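Local coordinates for putative gdp-fucose protein o-fucosyltransferase 1 (Caenorhabditis elegans, PDB 3ZY2), which is a putative protein O-fucosyltransferase of the GT-B structural clan, built from two domains around parallel beta-sheets, at residues V88-F97 with F161-S172; Y10-G18 with N120-Q128. One frame throughout, in Å; residues are numbered along the deposited sequence.

Interaction 1 (V88-F97 with F161-S172); sequences VWPPEKRKAF and FPSEEYPVLAFS
With CG anti to the backbone N (chi1 -167°), the Trp89 side chain turns one face of its indole to Val168, while Phe97, its CG anti to the carbonyl carbon (chi1 -77°), turns one face of its ring to Leu169. Val168 CB sits 3.5 Å from the centroid of the Trp89 five-membered ring, almost on its normal, and CG2 reaches CG of the indole. The opposite face takes Arg94 CG, so the indole is sandwiched; NE and NH2 of this arginine both grip Trp89 O. Val88 and Lys93 CD close around Pro167, whose CB lies 3.6 Å from Val88 CG1. Strands 95-98 and 168-171 are parallel neighbours in the six-stranded sheet of the N-terminal domain, and here Phe97 N donates to Ala170 O (2.8 Å). Leu169 CA covers a face of the Phe97 ring, whose edge makes a T-shaped contact with the face of Phe161, centroids 4.9 Å apart and planes at 68°. Phe97 CB lies over the Phe171 ring, completing an aromatic cluster. A water between the segments accepts from Trp89 NE1 and donates to Lys95 O and Val168 O. Lys95 NZ forms a salt bridge with Asp232 of the second subunit.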
loop_
_atom_site.group_PDB
_atom_site.type_symbol
_atom_site.label_atom_id
_atom_site.label_comp_id
_atom_site.label_asym_id
_atom_site.label_seq_id
_atom_site.Cartn_x
_atom_site.Cartn_y
_atom_site.Cartn_z
ATOM N N VAL A 88 -27.174 2.074 10.610
ATOM C CA VAL A 88 -25.946 1.544 11.208
ATOM C C VAL A 88 -24.697 2.341 10.799
ATOM O O VAL A 88 -23.743 2.409 11.548
ATOM C CB VAL A 88 -25.770 0.030 10.875
ATOM C CG1 VAL A 88 -24.384 -0.489 11.308
ATOM C CG2 VAL A 88 -26.873 -0.786 11.520
ATOM N N TRP A 89 -24.710 2.940 9.608
ATOM C CA TRP A 89 -23.504 3.539 9.048
ATOM C C TRP A 89 -23.787 4.766 8.173
ATOM O O TRP A 89 -23.547 4.764 6.958
ATOM C CB TRP A 89 -22.778 2.467 8.246
ATOM C CG TRP A 89 -21.375 2.777 7.839
ATOM C CD1 TRP A 89 -20.347 3.192 8.640
ATOM C CD2 TRP A 89 -20.820 2.601 6.524
ATOM N NE1 TRP A 89 -19.191 3.310 7.895
ATOM C CE2 TRP A 89 -19.457 2.959 6.596
ATOM C CE3 TRP A 89 -21.352 2.197 5.290
ATOM C CZ2 TRP A 89 -18.611 2.921 5.476
ATOM C CZ3 TRP A 89 -20.504 2.158 4.164
ATOM C CH2 TRP A 89 -19.153 2.529 4.272
ATOM N N PRO A 90 -24.320 5.822 8.785
ATOM C CA PRO A 90 -24.733 7.007 8.029
ATOM C C PRO A 90 -23.518 7.764 7.473
ATOM O O PRO A 90 -22.396 7.535 7.950
ATOM C CB PRO A 90 -25.470 7.841 9.081
ATOM C CG PRO A 90 -24.882 7.403 10.384
ATOM C CD PRO A 90 -24.586 5.954 10.231
ATOM N N PRO A 91 -23.726 8.630 6.454
ATOM C CA PRO A 91 -22.590 9.320 5.828
ATOM C C PRO A 91 -21.504 9.831 6.785
ATOM O O PRO A 91 -20.313 9.664 6.492
ATOM C CB PRO A 91 -23.263 10.467 5.079
ATOM C CG PRO A 91 -24.609 9.888 4.660
ATOM C CD PRO A 91 -24.952 8.781 5.642
ATOM N N GLU A 92 -21.905 10.412 7.919
ATOM C CA GLU A 92 -20.944 11.004 8.873
ATOM C C GLU A 92 -19.917 10.037 9.473
ATOM O O GLU A 92 -18.847 10.470 9.893
ATOM C CB GLU A 92 -21.684 11.802 9.978
ATOM C CG GLU A 92 -20.895 12.111 11.272
ATOM C CD GLU A 92 -21.001 11.009 12.339
ATOM O OE1 GLU A 92 -22.074 10.375 12.461
ATOM O OE2 GLU A 92 -19.999 10.790 13.064
ATOM N N LYS A 93 -20.217 8.740 9.521
ATOM C CA LYS A 93 -19.261 7.826 10.142
ATOM C C LYS A 93 -18.630 6.881 9.133
ATOM O O LYS A 93 -18.069 5.841 9.501
ATOM C CB LYS A 93 -19.852 7.079 11.348
ATOM C CG LYS A 93 -20.906 6.032 11.045
ATOM C CD LYS A 93 -21.495 5.415 12.334
ATOM C CE LYS A 93 -22.168 6.467 13.230
ATOM N NZ LYS A 93 -23.217 5.911 14.148
ATOM N N ARG A 94 -18.721 7.267 7.865
ATOM C CA ARG A 94 -18.138 6.471 6.782
ATOM C C ARG A 94 -16.649 6.776 6.644
ATOM O O ARG A 94 -16.239 7.686 5.911
ATOM C CB ARG A 94 -18.911 6.670 5.480
ATOM C CG ARG A 94 -20.366 6.204 5.644
ATOM C CD ARG A 94 -21.199 6.267 4.398
ATOM N NE ARG A 94 -22.567 5.868 4.740
ATOM C CZ ARG A 94 -23.610 5.935 3.918
ATOM N NH1 ARG A 94 -23.472 6.400 2.681
ATOM N NH2 ARG A 94 -24.803 5.538 4.344
ATOM N N LYS A 95 -15.859 5.994 7.378
ATOM C CA LYS A 95 -14.400 6.079 7.346
ATOM C C LYS A 95 -13.792 5.025 6.420
ATOM O O LYS A 95 -14.282 3.885 6.334
ATOM C CB LYS A 95 -13.837 5.963 8.769
ATOM C CG LYS A 95 -14.262 7.110 9.727
ATOM C CD LYS A 95 -13.200 7.331 10.789
ATOM C CE LYS A 95 -13.327 8.675 11.502
ATOM N NZ LYS A 95 -14.519 8.722 12.396
ATOM N N ALA A 96 -12.749 5.423 5.694
ATOM C CA ALA A 96 -11.997 4.496 4.860
ATOM C C ALA A 96 -10.875 3.888 5.685
ATOM O O ALA A 96 -10.217 4.585 6.471
ATOM C CB ALA A 96 -11.426 5.214 3.663
ATOM N N PHE A 97 -10.659 2.595 5.492
ATOM C CA PHE A 97 -9.624 1.860 6.203
ATOM C C PHE A 97 -8.524 1.500 5.239
ATOM O O PHE A 97 -8.782 0.976 4.151
ATOM C CB PHE A 97 -10.191 0.593 6.852
ATOM C CG PHE A 97 -10.971 0.852 8.102
ATOM C CD1 PHE A 97 -12.161 1.583 8.054
ATOM C CD2 PHE A 97 -10.504 0.402 9.343
ATOM C CE1 PHE A 97 -12.888 1.836 9.205
ATOM C CE2 PHE A 97 -11.248 0.649 10.506
ATOM C CZ PHE A 97 -12.429 1.370 10.432
ATOM N N PHE A 161 -10.676 -1.374 17.018
ATOM C CA PHE A 161 -11.928 -0.974 16.353
ATOM C C PHE A 161 -13.189 -1.618 16.935
ATOM O O PHE A 161 -13.743 -2.543 16.330
ATOM C CB PHE A 161 -11.863 -1.231 14.842
ATOM C CG PHE A 161 -10.675 -0.601 14.164
ATOM C CD1 PHE A 161 -10.562 0.786 14.065
ATOM C CD2 PHE A 161 -9.669 -1.392 13.628
ATOM C CE1 PHE A 161 -9.463 1.368 13.445
ATOM C CE2 PHE A 161 -8.556 -0.817 12.999
ATOM C CZ PHE A 161 -8.460 0.569 12.912
ATOM N N PRO A 162 -13.660 -1.120 18.098
ATOM C CA PRO A 162 -14.887 -1.657 18.693
ATOM C C PRO A 162 -16.110 -1.380 17.823
ATOM O O PRO A 162 -16.138 -0.397 17.076
ATOM C CB PRO A 162 -15.002 -0.898 20.025
ATOM C CG PRO A 162 -13.648 -0.298 20.260
ATOM C CD PRO A 162 -13.098 -0.022 18.906
ATOM N N SER A 163 -17.114 -2.242 17.947
ATOM C CA SER A 163 -18.319 -2.186 17.127
ATOM C C SER A 163 -19.135 -0.906 17.286
ATOM O O SER A 163 -19.718 -0.426 16.318
ATOM C CB SER A 163 -19.209 -3.395 17.425
ATOM O OG SER A 163 -18.453 -4.482 17.947
ATOM N N GLU A 164 -19.182 -0.355 18.502
ATOM C CA GLU A 164 -20.022 0.814 18.776
ATOM C C GLU A 164 -19.620 2.066 17.976
ATOM O O GLU A 164 -20.482 2.720 17.368
ATOM C CB GLU A 164 -20.075 1.109 20.285
ATOM C CG GLU A 164 -20.893 2.351 20.678
ATOM C CD GLU A 164 -22.401 2.116 20.777
ATOM O OE1 GLU A 164 -22.960 1.280 20.026
ATOM O OE2 GLU A 164 -23.040 2.786 21.621
ATOM N N GLU A 165 -18.329 2.391 17.979
ATOM C CA GLU A 165 -17.819 3.517 17.199
ATOM C C GLU A 165 -17.548 3.133 15.745
ATOM O O GLU A 165 -17.682 3.983 14.847
ATOM C CB GLU A 165 -16.553 4.103 17.830
ATOM C CG GLU A 165 -15.972 5.339 17.100
ATOM C CD GLU A 165 -16.925 6.543 17.039
ATOM O OE1 GLU A 165 -17.707 6.752 17.993
ATOM O OE2 GLU A 165 -16.895 7.279 16.025
ATOM N N TYR A 166 -17.180 1.863 15.523
ATOM C CA TYR A 166 -16.825 1.351 14.181
ATOM C C TYR A 166 -17.735 0.198 13.753
ATOM O O TYR A 166 -17.304 -0.968 13.689
ATOM C CB TYR A 166 -15.356 0.919 14.116
ATOM C CG TYR A 166 -14.404 2.011 14.505
ATOM C CD1 TYR A 166 -14.064 3.011 13.596
ATOM C CD2 TYR A 166 -13.850 2.057 15.787
ATOM C CE1 TYR A 166 -13.205 4.035 13.946
ATOM C CE2 TYR A 166 -12.980 3.071 16.147
ATOM C CZ TYR A 166 -12.653 4.054 15.223
ATOM O OH TYR A 166 -11.800 5.064 15.593
ATOM N N PRO A 167 -19.004 0.515 13.446
ATOM C CA PRO A 167 -19.954 -0.523 13.070
ATOM C C PRO A 167 -19.592 -1.172 11.734
ATOM O O PRO A 167 -19.961 -2.328 11.494
ATOM C CB PRO A 167 -21.282 0.234 12.956
ATOM C CG PRO A 167 -20.917 1.667 12.823
ATOM C CD PRO A 167 -19.650 1.837 13.574
ATOM N N VAL A 168 -18.897 -0.422 10.884
ATOM C CA VAL A 168 -18.547 -0.903 9.542
ATOM C C VAL A 168 -17.080 -0.616 9.249
ATOM O O VAL A 168 -16.663 0.538 9.227
ATOM C CB VAL A 168 -19.433 -0.275 8.422
ATOM C CG1 VAL A 168 -18.958 -0.787 7.029
ATOM C CG2 VAL A 168 -20.920 -0.583 8.634
ATOM N N LEU A 169 -16.287 -1.659 9.001
ATOM C CA LEU A 169 -14.934 -1.466 8.516
ATOM C C LEU A 169 -15.016 -1.480 7.002
ATOM O O LEU A 169 -15.491 -2.458 6.425
ATOM C CB LEU A 169 -14.006 -2.597 8.995
ATOM C CG LEU A 169 -13.353 -2.671 10.379
ATOM C CD1 LEU A 169 -13.991 -1.789 11.473
ATOM C CD2 LEU A 169 -13.231 -4.101 10.849
ATOM N N ALA A 170 -14.572 -0.409 6.355
ATOM C CA ALA A 170 -14.669 -0.283 4.901
ATOM C C ALA A 170 -13.301 -0.186 4.258
ATOM O O ALA A 170 -12.545 0.720 4.558
ATOM C CB ALA A 170 -15.518 0.927 4.529
ATOM N N PHE A 171 -12.990 -1.121 3.363
ATOM C CA PHE A 171 -11.665 -1.225 2.740
ATOM C C PHE A 171 -11.745 -0.987 1.223
ATOM O O PHE A 171 -12.471 -1.700 0.515
ATOM C CB PHE A 171 -11.093 -2.628 2.970
ATOM C CG PHE A 171 -10.954 -3.033 4.414
ATOM C CD1 PHE A 171 -12.011 -3.661 5.095
ATOM C CD2 PHE A 171 -9.736 -2.872 5.086
ATOM C CE1 PHE A 171 -11.869 -4.071 6.407
ATOM C CE2 PHE A 171 -9.596 -3.284 6.392
ATOM C CZ PHE A 171 -10.651 -3.861 7.071
ATOM N N SER A 172 -11.005 -0.016 0.700
ATOM C CA SER A 172 -11.013 0.176 -0.752
ATOM C C SER A 172 -10.108 -0.825 -1.449
ATOM O O SER A 172 -10.267 -1.088 -2.644
ATOM C CB SER A 172 -10.664 1.607 -1.169
ATOM O OG SER A 172 -11.408 1.968 -2.332
HETATM O O HOH W 1 -16.262 3.062 8.118
HETATM O O HOH W 2 -17.101 4.909 11.939
HETATM O O HOH W 3 -10.166 2.144 2.264
#

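Interaction 2 (Y10-G18 with N120-Q128); sequences YIVFCPCMG and NPFGPYWDQ
A disulfide-closed turn at the C-terminal end of strand 10-13 packs against the start of helix 122-128, and its two sulfurs make sulfur-aromatic contacts with the helix's side chains: Cys14 lies over the face of Tyr125 and Cys16 meets Phe122 obliquely. The Cys14 SG-Cys16 SG bond spans a single residue, Pro15, the centre of an inverse gamma turn. Cys14 SG stands 3.6 Å from the centroid of the Tyr125 ring, over its face and displaced toward the CG side. Cys14 CB covers the same ring from nearer CD2 and CE2, adding a CH-pi contact. With CG anti to the backbone N (chi1 -171°), Tyr125 extends toward the strand, and its OH gives a weak hydrogen bond to Phe13 O (2.8 Å). The same hydroxyl has a second partner in the backbone N of Asn45, and Pro15 CD meets the ring at CE1 (3.6 Å).

In a GT-B fold this is the C-terminal end of an inner strand of the N-terminal sheet, where the chain leaves toward helix 20-37. Residues 19-22, just beyond the turn, line the GDP pocket, and the side chain of Pro15 is about 10 Å from the bound GDP. Cys16 SG approaches the Phe122 ring obliquely, 4.1 Å from its centroid, while Cys16 CB comes to 3.4 Å from Phe122 CE1. Pro121, which follows a cis peptide bond and occupies the N-cap position, sets CG 3.8 Å from Cys16 SG. Farther back along the strand, Val12 CG1 faces the edge of the Trp126 indole near its plane, at 4.2 Å from CH2. One face of that indole is covered by Tyr125 CD2, and its NE1 is hydrogen-bonded to Ser172 OG.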
loop_
_atom_site.group_PDB
_atom_site.type_symbol
_atom_site.label_atom_id
_atom_site.label_comp_id
_atom_site.label_asym_id
_atom_site.label_seq_id
_atom_site.Cartn_x
_atom_site.Cartn_y
_atom_site.Cartn_z
ATOM N N TYR A 10 -19.844 -4.888 10.755
ATOM C CA TYR A 10 -19.723 -5.319 9.352
ATOM C C TYR A 10 -18.367 -5.011 8.748
ATOM O O TYR A 10 -17.638 -4.126 9.208
ATOM C CB TYR A 10 -20.801 -4.636 8.488
ATOM C CG TYR A 10 -22.179 -5.026 8.924
ATOM C CD1 TYR A 10 -22.807 -4.363 9.996
ATOM C CD2 TYR A 10 -22.854 -6.083 8.311
ATOM C CE1 TYR A 10 -24.068 -4.743 10.424
ATOM C CE2 TYR A 10 -24.110 -6.461 8.741
ATOM C CZ TYR A 10 -24.708 -5.790 9.793
ATOM O OH TYR A 10 -25.957 -6.197 10.182
ATOM N N ILE A 11 -18.044 -5.750 7.692
ATOM C CA ILE A 11 -16.920 -5.439 6.820
ATOM C C ILE A 11 -17.464 -5.280 5.414
ATOM O O ILE A 11 -18.237 -6.126 4.966
ATOM C CB ILE A 11 -15.858 -6.566 6.829
ATOM C CG1 ILE A 11 -15.140 -6.631 8.172
ATOM C CG2 ILE A 11 -14.831 -6.393 5.700
ATOM C CD1 ILE A 11 -14.515 -7.997 8.429
ATOM N N VAL A 12 -17.048 -4.224 4.730
ATOM C CA VAL A 12 -17.398 -4.021 3.309
ATOM C C VAL A 12 -16.121 -3.649 2.578
ATOM O O VAL A 12 -15.244 -2.976 3.147
ATOM C CB VAL A 12 -18.530 -2.960 3.116
ATOM C CG1 VAL A 12 -18.125 -1.571 3.642
ATOM C CG2 VAL A 12 -18.969 -2.900 1.643
ATOM N N PHE A 13 -15.974 -4.128 1.347
ATOM C CA PHE A 13 -14.731 -3.882 0.604
ATOM C C PHE A 13 -14.968 -3.881 -0.884
ATOM O O PHE A 13 -15.979 -4.432 -1.372
ATOM C CB PHE A 13 -13.638 -4.923 0.966
ATOM C CG PHE A 13 -13.808 -6.248 0.261
ATOM C CD1 PHE A 13 -14.797 -7.142 0.660
ATOM C CD2 PHE A 13 -12.976 -6.571 -0.826
ATOM C CE1 PHE A 13 -14.970 -8.360 -0.022
ATOM C CE2 PHE A 13 -13.148 -7.791 -1.523
ATOM C CZ PHE A 13 -14.140 -8.672 -1.108
ATOM N N CYS A 14 -14.024 -3.263 -1.589
ATOM C CA CYS A 14 -13.944 -3.326 -3.042
ATOM C C CYS A 14 -12.922 -4.374 -3.468
ATOM O O CYS A 14 -11.763 -4.295 -3.025
ATOM C CB CYS A 14 -13.511 -1.987 -3.628
ATOM S SG CYS A 14 -13.469 -2.075 -5.439
ATOM N N PRO A 15 -13.327 -5.322 -4.349
ATOM C CA PRO A 15 -12.339 -6.198 -4.968
ATOM C C PRO A 15 -11.726 -5.406 -6.114
ATOM O O PRO A 15 -12.025 -5.640 -7.288
ATOM C CB PRO A 15 -13.169 -7.383 -5.486
ATOM C CG PRO A 15 -14.543 -6.860 -5.661
ATOM C CD PRO A 15 -14.686 -5.555 -4.885
ATOM N N CYS A 16 -10.883 -4.451 -5.745
ATOM C CA CYS A 16 -10.524 -3.369 -6.653
ATOM C C CYS A 16 -9.233 -3.609 -7.407
ATOM O O CYS A 16 -8.708 -2.696 -8.042
ATOM C CB CYS A 16 -10.449 -2.045 -5.874
ATOM S SG CYS A 16 -11.910 -0.964 -6.011
ATOM N N MET A 17 -8.743 -4.837 -7.336
ATOM C CA MET A 17 -7.549 -5.207 -8.067
ATOM C C MET A 17 -7.773 -6.329 -9.063
ATOM O O MET A 17 -8.215 -7.423 -8.720
ATOM C CB MET A 17 -6.425 -5.589 -7.123
ATOM C CG MET A 17 -5.175 -5.896 -7.880
ATOM S SD MET A 17 -3.734 -5.997 -6.846
ATOM C CE MET A 17 -4.076 -7.510 -5.980
ATOM N N GLY A 18 -7.461 -6.021 -10.313
ATOM C CA GLY A 18 -7.506 -7.004 -11.381
ATOM C C GLY A 18 -8.893 -7.461 -11.808
ATOM O O GLY A 18 -9.925 -6.940 -11.369
ATOM N N ASN A 120 -9.791 4.174 -11.048
ATOM C CA ASN A 120 -10.785 3.207 -11.496
ATOM C C ASN A 120 -10.225 1.817 -11.184
ATOM O O ASN A 120 -9.075 1.524 -11.536
ATOM C CB ASN A 120 -11.004 3.390 -13.003
ATOM C CG ASN A 120 -12.381 2.911 -13.482
ATOM O OD1 ASN A 120 -12.767 1.760 -13.281
ATOM N ND2 ASN A 120 -13.098 3.796 -14.174
ATOM N N PRO A 121 -11.027 0.928 -10.567
ATOM C CA PRO A 121 -12.472 0.977 -10.307
ATOM C C PRO A 121 -12.879 1.563 -8.963
ATOM O O PRO A 121 -14.042 1.487 -8.616
ATOM C CB PRO A 121 -12.871 -0.501 -10.350
ATOM C CG PRO A 121 -11.659 -1.203 -9.788
ATOM C CD PRO A 121 -10.476 -0.418 -10.301
ATOM N N PHE A 122 -11.933 2.158 -8.237
ATOM C CA PHE A 122 -12.173 2.683 -6.890
ATOM C C PHE A 122 -13.355 3.665 -6.839
ATOM O O PHE A 122 -14.293 3.477 -6.051
ATOM C CB PHE A 122 -10.884 3.335 -6.349
ATOM C CG PHE A 122 -9.708 2.407 -6.354
ATOM C CD1 PHE A 122 -9.529 1.504 -5.311
ATOM C CD2 PHE A 122 -8.797 2.418 -7.416
ATOM C CE1 PHE A 122 -8.458 0.637 -5.304
ATOM C CE2 PHE A 122 -7.714 1.536 -7.425
ATOM C CZ PHE A 122 -7.546 0.650 -6.368
ATOM N N GLY A 123 -13.295 4.699 -7.672
ATOM C CA GLY A 123 -14.387 5.661 -7.839
ATOM C C GLY A 123 -15.732 5.030 -8.167
ATOM O O GLY A 123 -16.651 5.130 -7.352
ATOM N N PRO A 124 -15.857 4.390 -9.353
ATOM C CA PRO A 124 -17.135 3.791 -9.771
ATOM C C PRO A 124 -17.719 2.766 -8.788
ATOM O O PRO A 124 -18.943 2.718 -8.628
ATOM C CB PRO A 124 -16.801 3.147 -11.125
ATOM C CG PRO A 124 -15.668 3.991 -11.646
ATOM C CD PRO A 124 -14.854 4.314 -10.435
ATOM N N TYR A 125 -16.871 1.978 -8.121
ATOM C CA TYR A 125 -17.349 1.001 -7.137
ATOM C C TYR A 125 -18.114 1.642 -5.989
ATOM O O TYR A 125 -19.266 1.273 -5.701
ATOM C CB TYR A 125 -16.199 0.175 -6.587
ATOM C CG TYR A 125 -16.662 -0.971 -5.737
ATOM C CD1 TYR A 125 -16.909 -2.213 -6.317
ATOM C CD2 TYR A 125 -16.826 -0.829 -4.355
ATOM C CE1 TYR A 125 -17.335 -3.278 -5.563
ATOM C CE2 TYR A 125 -17.232 -1.909 -3.575
ATOM C CZ TYR A 125 -17.498 -3.126 -4.192
ATOM O OH TYR A 125 -17.879 -4.206 -3.439
ATOM N N TRP A 126 -17.493 2.618 -5.338
ATOM C CA TRP A 126 -18.152 3.271 -4.211
ATOM C C TRP A 126 -19.281 4.190 -4.681
ATOM O O TRP A 126 -20.294 4.292 -3.991
ATOM C CB TRP A 126 -17.128 3.980 -3.324
ATOM C CG TRP A 126 -16.145 3.010 -2.692
ATOM C CD1 TRP A 126 -14.827 2.839 -3.039
ATOM C CD2 TRP A 126 -16.403 2.056 -1.636
ATOM N NE1 TRP A 126 -14.247 1.870 -2.253
ATOM C CE2 TRP A 126 -15.188 1.365 -1.389
ATOM C CE3 TRP A 126 -17.534 1.720 -0.876
ATOM C CZ2 TRP A 126 -15.068 0.367 -0.413
ATOM C CZ3 TRP A 126 -17.407 0.725 0.112
ATOM C CH2 TRP A 126 -16.184 0.051 0.319
ATOM N N ASP A 127 -19.126 4.808 -5.860
ATOM C CA ASP A 127 -20.197 5.616 -6.475
ATOM C C ASP A 127 -21.464 4.785 -6.648
ATOM O O ASP A 127 -22.573 5.268 -6.385
ATOM C CB ASP A 127 -19.783 6.150 -7.854
ATOM C CG ASP A 127 -18.997 7.446 -7.786
ATOM O OD1 ASP A 127 -18.870 8.042 -6.694
ATOM O OD2 ASP A 127 -18.527 7.878 -8.873
ATOM N N GLN A 128 -21.286 3.538 -7.087
ATOM C CA GLN A 128 -22.406 2.625 -7.369
ATOM C C GLN A 128 -23.323 2.445 -6.166
ATOM O O GLN A 128 -24.539 2.290 -6.322
ATOM C CB GLN A 128 -21.901 1.268 -7.873
ATOM C CG GLN A 128 -22.877 0.063 -7.701
ATOM C CD GLN A 128 -24.197 0.203 -8.456
ATOM O OE1 GLN A 128 -24.310 0.957 -9.428
ATOM N NE2 GLN A 128 -25.213 -0.530 -7.999
#

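Interactions 1 and 2 have centres 15 Å apart and share the six-stranded parallel sheet, in which strand 168-171 lies between strands 10-13 and 95-98. Their segments alternate along the chain: 10-18, 88-97, 120-128, then 161-172. Strand 168-171, the last of the four elements to appear, is thus inserted between the two earlier strands. Direct contacts join the pairs: Pro167 O and Leu169 N probably hydrogen-bond to Tyr10 N and O, while the carbonyl oxygens of Phe171 and Ser172 pack on Trp126 and Cys16. Both interactions also touch the second subunit, and interaction 2 lies at the C-terminal end of strand 10-13, from which the chain runs directly into residues 19-22 of the GDP pocket.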